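Local structure of protoporphyrinogen oxidase (Exiguobacterium sibiricum, 3LOV) at residues Thr54-Pro59 / Thr233-Leu238; Lys81-Asn86 / Trp350-Pro355; Gln146-Gly151 / Met182-Thr187. The protein probably oxidises coproporphyrinogen III to coproporphyrin III with FAD as cofactor and molecular oxygen as oxidant, a step in heme b biosynthesis. One frame throughout, in Å; residues are numbered along the deposited sequence.

Contact 1 of 3, residues Thr54-Pro59 / Thr233-Leu238; sequences TIERGP and TGLESL. With FAD (flavin-adenine dinucleotide), chain B.
E56 OE2 takes the backbone N-H of L235 in a nearly straight bond, 2.7 Å from OE2 to L235 N with 161° at the hydrogen. The amide arrives on the syn side of the carboxylate, 16° from its plane. A bend at chi2 (-65°) turns the E56 chain back so that the carboxylate reaches the start of helix 235-245, where the helix end would probably favour the negative charge. OE1 is bonded in turn to the hydroxyl of T47, so the buried carboxylate is held at both oxygens. An alanine here would remove both oxygens and would probably leave L235 N and the T47 hydroxyl without their shared partner, with a gap beside L235.

G234 carries the chain past T54, whose CG2 lies 3.6 Å from G234 CA. L235 crosses the E56 chain at about a right angle and sends CD1 to 3.4 Å from P59 O. On the flavin side, P59 CA comes within 3.4 Å of N5 of the FAD, and P59 CB lies 3.5 Å from its C4X, so P59 belongs to the wall of the flavin pocket. Around the contact, S230 of strand 228-231 touches both E56 and L235, while L447 of helix 447-463 packs on L235 and P59.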
loop_
_atom_site.group_PDB
_atom_site.type_symbol
_atom_site.label_atom_id
_atom_site.label_comp_id
_atom_site.label_asym_id
_atom_site.label_seq_id
_atom_site.Cartn_x
_atom_site.Cartn_y
_atom_site.Cartn_z
ATOM N N THR A 54 5.483 19.427 -5.552
ATOM C CA THR A 54 5.307 18.494 -4.415
ATOM C C THR A 54 4.858 17.135 -5.004
ATOM O O THR A 54 3.673 16.885 -5.266
ATOM C CB THR A 54 4.285 19.010 -3.362
ATOM O OG1 THR A 54 4.627 20.345 -2.964
ATOM C CG2 THR A 54 4.235 18.128 -2.119
ATOM N N ILE A 55 5.824 16.270 -5.249
ATOM C CA ILE A 55 5.587 15.038 -6.010
ATOM C C ILE A 55 6.013 13.865 -5.142
ATOM O O ILE A 55 7.148 13.832 -4.683
ATOM C CB ILE A 55 6.380 15.071 -7.322
ATOM C CG1 ILE A 55 5.841 16.170 -8.250
ATOM C CG2 ILE A 55 6.316 13.726 -8.053
ATOM C CD1 ILE A 55 6.761 16.473 -9.437
ATOM N N GLU A 56 5.104 12.915 -4.912
ATOM C CA GLU A 56 5.396 11.775 -4.020
ATOM C C GLU A 56 6.259 10.720 -4.715
ATOM O O GLU A 56 6.032 10.400 -5.868
ATOM C CB GLU A 56 4.100 11.144 -3.466
ATOM C CG GLU A 56 3.227 12.130 -2.662
ATOM C CD GLU A 56 3.883 12.613 -1.393
ATOM O OE1 GLU A 56 4.929 12.051 -1.009
ATOM O OE2 GLU A 56 3.334 13.549 -0.751
ATOM N N ARG A 57 7.285 10.238 -4.026
ATOM C CA ARG A 57 8.151 9.209 -4.558
ATOM C C ARG A 57 7.666 7.830 -4.206
ATOM O O ARG A 57 7.932 6.895 -4.933
ATOM C CB ARG A 57 9.574 9.355 -4.054
ATOM C CG ARG A 57 10.343 10.510 -4.689
ATOM C CD ARG A 57 11.770 10.404 -4.193
ATOM N NE ARG A 57 12.640 11.468 -4.627
ATOM C CZ ARG A 57 13.642 11.345 -5.479
ATOM N NH1 ARG A 57 13.895 10.195 -6.084
ATOM N NH2 ARG A 57 14.382 12.406 -5.748
ATOM N N GLY A 58 6.991 7.702 -3.069
ATOM C CA GLY A 58 6.386 6.439 -2.622
ATOM C C GLY A 58 4.865 6.508 -2.562
ATOM O O GLY A 58 4.222 6.849 -3.535
ATOM N N PRO A 59 4.272 6.162 -1.423
ATOM C CA PRO A 59 2.817 6.365 -1.274
ATOM C C PRO A 59 2.420 7.827 -1.594
ATOM O O PRO A 59 3.127 8.758 -1.209
ATOM C CB PRO A 59 2.560 6.122 0.216
ATOM C CG PRO A 59 3.730 5.430 0.751
ATOM C CD PRO A 59 4.910 5.705 -0.188
ATOM N N THR A 233 1.570 19.906 1.868
ATOM C CA THR A 233 2.982 20.067 2.099
ATOM C C THR A 233 3.702 18.741 1.846
ATOM O O THR A 233 4.875 18.633 2.108
ATOM C CB THR A 233 3.230 20.507 3.559
ATOM O OG1 THR A 233 2.431 19.694 4.421
ATOM C CG2 THR A 233 2.816 21.971 3.756
ATOM N N GLY A 234 2.984 17.729 1.379
ATOM C CA GLY A 234 3.605 16.455 0.972
ATOM C C GLY A 234 3.624 15.479 2.125
ATOM O O GLY A 234 3.620 15.896 3.290
ATOM N N LEU A 235 3.633 14.177 1.816
ATOM C CA LEU A 235 3.518 13.172 2.872
ATOM C C LEU A 235 4.788 13.158 3.689
ATOM O O LEU A 235 4.764 12.823 4.873
ATOM C CB LEU A 235 3.165 11.790 2.328
ATOM C CG LEU A 235 1.706 11.496 1.965
ATOM C CD1 LEU A 235 1.604 10.043 1.574
ATOM C CD2 LEU A 235 0.758 11.793 3.088
ATOM N N GLU A 236 5.903 13.590 3.118
ATOM C CA GLU A 236 7.122 13.643 3.920
ATOM C C GLU A 236 7.008 14.658 5.083
ATOM O O GLU A 236 7.640 14.481 6.147
ATOM C CB GLU A 236 8.347 13.911 3.041
ATOM C CG GLU A 236 9.676 13.543 3.734
ATOM C CD GLU A 236 10.920 13.551 2.815
ATOM O OE1 GLU A 236 10.800 13.567 1.561
ATOM O OE2 GLU A 236 12.026 13.481 3.367
ATOM N N SER A 237 6.155 15.677 4.925
ATOM C CA SER A 237 5.944 16.656 6.014
ATOM C C SER A 237 5.322 15.987 7.239
ATOM O O SER A 237 5.621 16.359 8.353
ATOM C CB SER A 237 5.148 17.873 5.564
ATOM O OG SER A 237 3.823 17.551 5.301
ATOM N N LEU A 238 4.550 14.926 7.032
ATOM C CA LEU A 238 4.060 14.134 8.154
ATOM C C LEU A 238 5.222 13.500 8.916
ATOM O O LEU A 238 5.225 13.515 10.137
ATOM C CB LEU A 238 3.062 13.073 7.700
ATOM C CG LEU A 238 2.740 11.899 8.634
ATOM C CD1 LEU A 238 2.088 12.376 9.923
ATOM C CD2 LEU A 238 1.878 10.871 7.880
HETATM P PA FAD B . 9.224 1.135 5.737
HETATM O O1A FAD B . 8.676 2.407 5.186
HETATM O O2A FAD B . 9.792 0.137 4.798
HETATM O O5B FAD B . 10.330 1.497 6.822
HETATM C C5B FAD B . 11.253 0.558 7.312
HETATM C C4B FAD B . 12.390 1.335 7.986
HETATM O O4B FAD B . 13.261 0.445 8.689
HETATM C C3B FAD B . 13.197 2.107 6.962
HETATM O O3B FAD B . 13.432 3.441 7.376
HETATM C C2B FAD B . 14.461 1.272 6.896
HETATM O O2B FAD B . 15.590 2.013 6.592
HETATM C C1B FAD B . 14.577 0.728 8.304
HETATM N N9A FAD B . 15.395 -0.485 8.454
HETATM C C8A FAD B . 15.588 -1.570 7.627
HETATM N N7A FAD B . 16.443 -2.449 8.208
HETATM C C5A FAD B . 16.810 -1.925 9.417
HETATM C C6A FAD B . 17.634 -2.366 10.455
HETATM N N6A FAD B . 18.241 -3.548 10.399
HETATM N N1A FAD B . 17.803 -1.576 11.581
HETATM C C2A FAD B . 17.132 -0.382 11.703
HETATM N N3A FAD B . 16.296 0.041 10.686
HETATM C C4A FAD B . 16.160 -0.703 9.569
HETATM N N1 FAD B . 0.203 2.922 1.358
HETATM C C2 FAD B . -0.849 3.796 1.331
HETATM O O2 FAD B . -1.580 3.932 2.321
HETATM N N3 FAD B . -1.109 4.508 0.188
HETATM C C4 FAD B . -0.373 4.365 -0.931
HETATM O O4 FAD B . -0.640 5.053 -1.899
HETATM C C4X FAD B . 0.673 3.467 -0.947
HETATM N N5 FAD B . 1.464 3.350 -2.079
HETATM C C5X FAD B . 2.531 2.448 -2.056
HETATM C C6 FAD B . 3.322 2.283 -3.199
HETATM C C7 FAD B . 4.396 1.377 -3.191
HETATM C C7M FAD B . 5.245 1.212 -4.417
HETATM C C8 FAD B . 4.710 0.657 -2.024
HETATM C C8M FAD B . 5.853 -0.341 -1.973
HETATM C C9 FAD B . 3.941 0.825 -0.876
HETATM C C9A FAD B . 2.842 1.714 -0.877
HETATM N N10 FAD B . 2.064 1.883 0.275
HETATM C C10 FAD B . 0.973 2.759 0.227
HETATM C "C1'" FAD B . 2.307 1.128 1.560
HETATM C "C2'" FAD B . 3.151 2.019 2.505
HETATM O "O2'" FAD B . 4.376 2.248 1.912
HETATM C "C3'" FAD B . 3.386 1.388 3.884
HETATM O "O3'" FAD B . 2.145 1.489 4.571
HETATM C "C4'" FAD B . 4.451 2.081 4.772
HETATM O "O4'" FAD B . 5.439 2.829 4.089
HETATM C "C5'" FAD B . 5.229 1.071 5.593
HETATM O "O5'" FAD B . 6.069 1.760 6.485
HETATM P P FAD B . 6.945 0.930 7.504
HETATM O O1P FAD B . 6.216 -0.272 8.044
HETATM O O2P FAD B . 7.631 1.791 8.537
HETATM O O3P FAD B . 8.131 0.303 6.568
#

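Contact 2 of 3, residues Lys81-Asn86 / Trp350-Pro355; sequences KLVRNN and WNHSAP
W350 lays its six-membered ring against N85 in a CH-pi contact that joins the loop after helix 346-349 to strand 82-84, an outer strand of a three-stranded antiparallel sheet. Its CB points away from that strand, but with CG anti to the carbonyl carbon (chi1 -56°) the indole swings back toward it. CE3 is the first ring atom to meet the strand, 3.8 Å from R84 O. Next comes CZ3, 3.3 Å from N85 N. CH2, beyond it, sits 3.6 Å from N85 CB, which stands over one face near the rim of the ring. On the five-membered side, NE1 donates to the carboxylate of D60, an FAD-binding residue, and so fixes the rotation of the indole. N85 turns its own polar end from the ring, OD1 accepting from F228 N.

V83 CG2 approaches H352 obliquely, 3.8 Å from ND1. A water joins the backbones by donating to R84 O and accepting from N351 N. N86 ND2, which also bonds Q348 O, donates to N351 OD1 at 2.8 Å; the nitrogen stands well above the N351 carbonyl plane, 61° out of it.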
loop_
_atom_site.group_PDB
_atom_site.type_symbol
_atom_site.label_atom_id
_atom_site.label_comp_id
_atom_site.label_asym_id
_atom_site.label_seq_id
_atom_site.Cartn_x
_atom_site.Cartn_y
_atom_site.Cartn_z
ATOM N N LYS A 81 -3.532 21.086 6.218
ATOM C CA LYS A 81 -2.888 20.739 4.952
ATOM C C LYS A 81 -3.543 19.578 4.212
ATOM O O LYS A 81 -3.101 19.181 3.161
ATOM C CB LYS A 81 -1.425 20.394 5.231
ATOM C CG LYS A 81 -0.668 21.455 6.024
ATOM C CD LYS A 81 -0.704 22.826 5.331
ATOM C CE LYS A 81 0.095 23.852 6.117
ATOM N NZ LYS A 81 0.095 25.141 5.413
ATOM N N LEU A 82 -4.598 19.040 4.753
ATOM C CA LEU A 82 -5.238 17.873 4.173
ATOM C C LEU A 82 -5.885 18.272 2.850
ATOM O O LEU A 82 -6.589 19.281 2.772
ATOM C CB LEU A 82 -6.306 17.291 5.105
ATOM C CG LEU A 82 -5.838 16.428 6.276
ATOM C CD1 LEU A 82 -6.882 16.244 7.339
ATOM C CD2 LEU A 82 -5.358 15.066 5.787
ATOM N N VAL A 83 -5.637 17.478 1.822
ATOM C CA VAL A 83 -6.263 17.671 0.555
ATOM C C VAL A 83 -6.835 16.332 0.137
ATOM O O VAL A 83 -6.389 15.270 0.588
ATOM C CB VAL A 83 -5.293 18.257 -0.463
ATOM C CG1 VAL A 83 -5.072 19.788 -0.165
ATOM C CG2 VAL A 83 -3.924 17.497 -0.456
ATOM N N ARG A 84 -7.872 16.405 -0.684
ATOM C CA ARG A 84 -8.453 15.243 -1.315
ATOM C C ARG A 84 -8.087 15.164 -2.787
ATOM O O ARG A 84 -7.757 16.172 -3.442
ATOM C CB ARG A 84 -9.952 15.329 -1.215
ATOM C CG ARG A 84 -10.464 15.316 0.173
ATOM C CD ARG A 84 -11.962 15.151 0.098
ATOM N NE ARG A 84 -12.542 15.495 1.369
ATOM C CZ ARG A 84 -12.745 14.648 2.366
ATOM N NH1 ARG A 84 -12.406 13.356 2.264
ATOM N NH2 ARG A 84 -13.292 15.108 3.481
ATOM N N ASN A 85 -8.124 13.940 -3.294
ATOM C CA ASN A 85 -7.872 13.685 -4.678
ATOM C C ASN A 85 -9.038 14.123 -5.552
ATOM O O ASN A 85 -10.187 14.011 -5.155
ATOM C CB ASN A 85 -7.555 12.212 -4.915
ATOM C CG ASN A 85 -8.739 11.325 -4.772
ATOM O OD1 ASN A 85 -9.188 11.019 -3.659
ATOM N ND2 ASN A 85 -9.259 10.878 -5.897
ATOM N N ASN A 86 -8.707 14.618 -6.739
ATOM C CA ASN A 86 -9.691 14.900 -7.785
ATOM C C ASN A 86 -10.056 13.615 -8.489
ATOM O O ASN A 86 -9.182 12.759 -8.755
ATOM C CB ASN A 86 -9.090 15.844 -8.842
ATOM C CG ASN A 86 -8.843 17.230 -8.306
ATOM O OD1 ASN A 86 -9.635 17.741 -7.533
ATOM N ND2 ASN A 86 -7.739 17.838 -8.700
ATOM N N TRP A 350 -3.951 15.671 -8.189
ATOM C CA TRP A 350 -3.623 16.568 -7.065
ATOM C C TRP A 350 -3.399 18.026 -7.499
ATOM O O TRP A 350 -2.402 18.344 -8.146
ATOM C CB TRP A 350 -2.371 16.085 -6.295
ATOM C CG TRP A 350 -2.516 14.727 -5.821
ATOM C CD1 TRP A 350 -1.914 13.608 -6.342
ATOM C CD2 TRP A 350 -3.339 14.274 -4.742
ATOM N NE1 TRP A 350 -2.336 12.485 -5.665
ATOM C CE2 TRP A 350 -3.210 12.865 -4.679
ATOM C CE3 TRP A 350 -4.188 14.911 -3.828
ATOM C CZ2 TRP A 350 -3.853 12.102 -3.725
ATOM C CZ3 TRP A 350 -4.837 14.120 -2.865
ATOM C CH2 TRP A 350 -4.674 12.737 -2.842
ATOM N N ASN A 351 -4.315 18.907 -7.094
ATOM C CA ASN A 351 -4.190 20.329 -7.379
ATOM C C ASN A 351 -2.872 20.905 -6.882
ATOM O O ASN A 351 -2.287 21.712 -7.554
ATOM C CB ASN A 351 -5.385 21.097 -6.795
ATOM C CG ASN A 351 -6.671 20.894 -7.607
ATOM O OD1 ASN A 351 -6.641 20.374 -8.717
ATOM N ND2 ASN A 351 -7.800 21.341 -7.062
ATOM N N HIS A 352 -2.375 20.456 -5.736
ATOM C CA HIS A 352 -1.180 21.056 -5.109
ATOM C C HIS A 352 0.193 20.652 -5.657
ATOM O O HIS A 352 1.203 21.314 -5.387
ATOM C CB HIS A 352 -1.180 20.718 -3.610
ATOM C CG HIS A 352 -0.789 19.293 -3.302
ATOM N ND1 HIS A 352 -1.669 18.241 -3.394
ATOM C CD2 HIS A 352 0.377 18.760 -2.864
ATOM C CE1 HIS A 352 -1.065 17.120 -3.032
ATOM N NE2 HIS A 352 0.181 17.409 -2.702
ATOM N N SER A 353 0.262 19.559 -6.403
ATOM C CA SER A 353 1.554 18.930 -6.698
ATOM C C SER A 353 2.428 19.600 -7.772
ATOM O O SER A 353 3.667 19.549 -7.704
ATOM C CB SER A 353 1.297 17.461 -7.078
ATOM O OG SER A 353 0.317 17.379 -8.107
ATOM N N ALA A 354 1.798 20.205 -8.774
ATOM C CA ALA A 354 2.525 20.640 -9.968
ATOM C C ALA A 354 1.642 21.609 -10.782
ATOM O O ALA A 354 1.213 21.318 -11.910
ATOM C CB ALA A 354 2.940 19.434 -10.786
ATOM N N PRO A 355 1.371 22.784 -10.199
ATOM C CA PRO A 355 0.352 23.712 -10.687
ATOM C C PRO A 355 0.435 24.081 -12.182
ATOM O O PRO A 355 -0.607 24.133 -12.861
ATOM C CB PRO A 355 0.593 24.958 -9.821
ATOM C CG PRO A 355 2.051 24.858 -9.411
ATOM C CD PRO A 355 2.222 23.396 -9.162
HETATM O O HOH W 1 -6.408 17.959 -5.037
#

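Contact 3 of 3, residues Gln146-Gly151 / Met182-Thr187; sequences QDIPLG and MSTFAT
P149 and S183 face each other as a single beta bridge with their CA atoms 4.7 Å apart. The flanking bonds run from L150 N to M182 O (3.0 Å) and from T184 N to I148 O (3.1 Å). Between them P149 CA adds a C-H contact to M182 O. The pairing stops at this one bridge, and P149 is also the N-cap residue of helix 150-158.

I148 O takes a second donor, the T184 hydroxyl, at 2.7 Å from OG1. The amide and the hydroxyl reach this oxygen from opposite faces of its carbonyl plane. S183 OG accepts from A186 N, an ST motif that folds the 182-187 loop into a turn ahead of helix 189-198. The same hydroxyl donates to D147 OD2; the modelled separation is very short and its exact value doubtful.

D147 extends CG anti to its own N (chi1 -161°), which carries the carboxylate into this turn. There OD1 receives F185 N at 3.0 Å in an almost straight bond (176°), coming from above the carboxylate plane, and T184 N more weakly. The F185 ring then lies over the D147 backbone, with CA 3.9 Å from the ring centroid in a CH-pi contact. L150 CD2 meets the selenium of M182, a selenomethionine, at 4.2 Å, where the two side chains cross at a slant.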
loop_
_atom_site.group_PDB
_atom_site.type_symbol
_atom_site.label_atom_id
_atom_site.label_comp_id
_atom_site.label_asym_id
_atom_site.label_seq_id
_atom_site.Cartn_x
_atom_site.Cartn_y
_atom_site.Cartn_z
ATOM N N GLN A 146 -15.965 -20.159 5.271
ATOM C CA GLN A 146 -14.536 -19.950 5.528
ATOM C C GLN A 146 -13.983 -19.023 4.436
ATOM O O GLN A 146 -14.470 -19.030 3.294
ATOM C CB GLN A 146 -13.760 -21.262 5.456
ATOM C CG GLN A 146 -14.545 -22.562 5.762
ATOM C CD GLN A 146 -14.995 -22.658 7.208
ATOM O OE1 GLN A 146 -16.149 -23.007 7.493
ATOM N NE2 GLN A 146 -14.083 -22.349 8.134
ATOM N N ASP A 147 -12.930 -18.269 4.757
ATOM C CA ASP A 147 -12.289 -17.409 3.771
ATOM C C ASP A 147 -11.807 -18.190 2.552
ATOM O O ASP A 147 -11.316 -19.291 2.692
ATOM C CB ASP A 147 -11.124 -16.658 4.413
ATOM C CG ASP A 147 -10.720 -15.434 3.608
ATOM O OD1 ASP A 147 -11.473 -15.045 2.693
ATOM O OD2 ASP A 147 -9.658 -14.845 3.884
ATOM N N ILE A 148 -11.976 -17.645 1.343
ATOM C CA ILE A 148 -11.399 -18.256 0.144
ATOM C C ILE A 148 -10.806 -17.107 -0.643
ATOM O O ILE A 148 -11.140 -15.944 -0.366
ATOM C CB ILE A 148 -12.433 -18.985 -0.751
ATOM C CG1 ILE A 148 -13.634 -18.065 -1.045
ATOM C CG2 ILE A 148 -12.829 -20.359 -0.126
ATOM C CD1 ILE A 148 -14.655 -18.637 -2.110
ATOM N N PRO A 149 -9.926 -17.403 -1.616
ATOM C CA PRO A 149 -9.380 -16.318 -2.443
ATOM C C PRO A 149 -10.474 -15.589 -3.240
ATOM O O PRO A 149 -11.463 -16.221 -3.644
ATOM C CB PRO A 149 -8.429 -17.046 -3.410
ATOM C CG PRO A 149 -8.167 -18.387 -2.790
ATOM C CD PRO A 149 -9.328 -18.718 -1.923
ATOM N N LEU A 150 -10.252 -14.302 -3.505
ATOM C CA LEU A 150 -11.211 -13.423 -4.170
ATOM C C LEU A 150 -11.615 -13.978 -5.530
ATOM O O LEU A 150 -12.787 -13.894 -5.932
ATOM C CB LEU A 150 -10.633 -12.003 -4.306
ATOM C CG LEU A 150 -11.551 -10.812 -4.650
ATOM C CD1 LEU A 150 -12.811 -10.789 -3.788
ATOM C CD2 LEU A 150 -10.793 -9.500 -4.531
ATOM N N GLY A 151 -10.618 -14.506 -6.228
ATOM C CA GLY A 151 -10.780 -15.038 -7.560
ATOM C C GLY A 151 -11.597 -16.315 -7.563
ATOM O O GLY A 151 -12.340 -16.585 -8.505
HETATM N N MSE A 182 -5.309 -13.344 -3.035
HETATM C CA MSE A 182 -5.799 -12.382 -2.020
HETATM C C MSE A 182 -7.003 -12.973 -1.299
HETATM O O MSE A 182 -7.783 -13.668 -1.899
HETATM C CB MSE A 182 -6.341 -11.130 -2.674
HETATM C CG MSE A 182 -5.422 -10.057 -3.182
HETATM SE SE MSE A 182 -6.670 -8.889 -4.230
HETATM C CE MSE A 182 -5.201 -8.433 -5.386
ATOM N N SER A 183 -7.158 -12.652 -0.028
ATOM C CA SER A 183 -8.315 -13.063 0.771
ATOM C C SER A 183 -9.596 -12.321 0.328
ATOM O O SER A 183 -9.552 -11.188 -0.130
ATOM C CB SER A 183 -8.035 -12.766 2.243
ATOM O OG SER A 183 -9.230 -12.619 3.009
ATOM N N THR A 184 -10.731 -12.977 0.439
ATOM C CA THR A 184 -11.996 -12.322 0.185
ATOM C C THR A 184 -12.368 -11.545 1.454
ATOM O O THR A 184 -12.632 -10.340 1.404
ATOM C CB THR A 184 -13.076 -13.345 -0.151
ATOM O OG1 THR A 184 -12.712 -14.041 -1.339
ATOM C CG2 THR A 184 -14.408 -12.683 -0.372
ATOM N N PHE A 185 -12.382 -12.230 2.598
ATOM C CA PHE A 185 -12.893 -11.627 3.838
ATOM C C PHE A 185 -12.046 -10.433 4.289
ATOM O O PHE A 185 -12.577 -9.478 4.852
ATOM C CB PHE A 185 -12.994 -12.639 4.983
ATOM C CG PHE A 185 -14.024 -13.705 4.797
ATOM C CD1 PHE A 185 -14.865 -13.738 3.684
ATOM C CD2 PHE A 185 -14.156 -14.702 5.752
ATOM C CE1 PHE A 185 -15.815 -14.744 3.545
ATOM C CE2 PHE A 185 -15.088 -15.694 5.602
ATOM C CZ PHE A 185 -15.921 -15.711 4.490
ATOM N N ALA A 186 -10.750 -10.464 3.997
ATOM C CA ALA A 186 -9.863 -9.416 4.451
ATOM C C ALA A 186 -9.828 -8.240 3.502
ATOM O O ALA A 186 -9.294 -7.201 3.856
ATOM C CB ALA A 186 -8.427 -9.958 4.699
ATOM N N THR A 187 -10.382 -8.364 2.302
ATOM C CA THR A 187 -10.239 -7.285 1.323
ATOM C C THR A 187 -11.599 -6.675 1.012
ATOM O O THR A 187 -11.734 -5.480 1.023
ATOM C CB THR A 187 -9.592 -7.771 -0.023
ATOM O OG1 THR A 187 -10.460 -8.710 -0.645
ATOM C CG2 THR A 187 -8.222 -8.428 0.174
#

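Contacts 1 and 2 are neighbours, their centres 11 Å apart, and their segments alternate along the chain. A probable backbone hydrogen bond, T54 N to S353 O at 2.8 Å, ties them, and T54 CB packs on H352 CD2 at 3.9 Å. Both lie on the same side of the chain's centre and near the flavin: contact 1 touches the FAD directly, whereas the W350 side chain of contact 2 stays about 8 Å from it, linked through D60. Contact 3 is remote, across the centre of the chain, with about 17 Å between nearest atoms to either of the others. Its M182 side chain is still about 14 Å from the FAD.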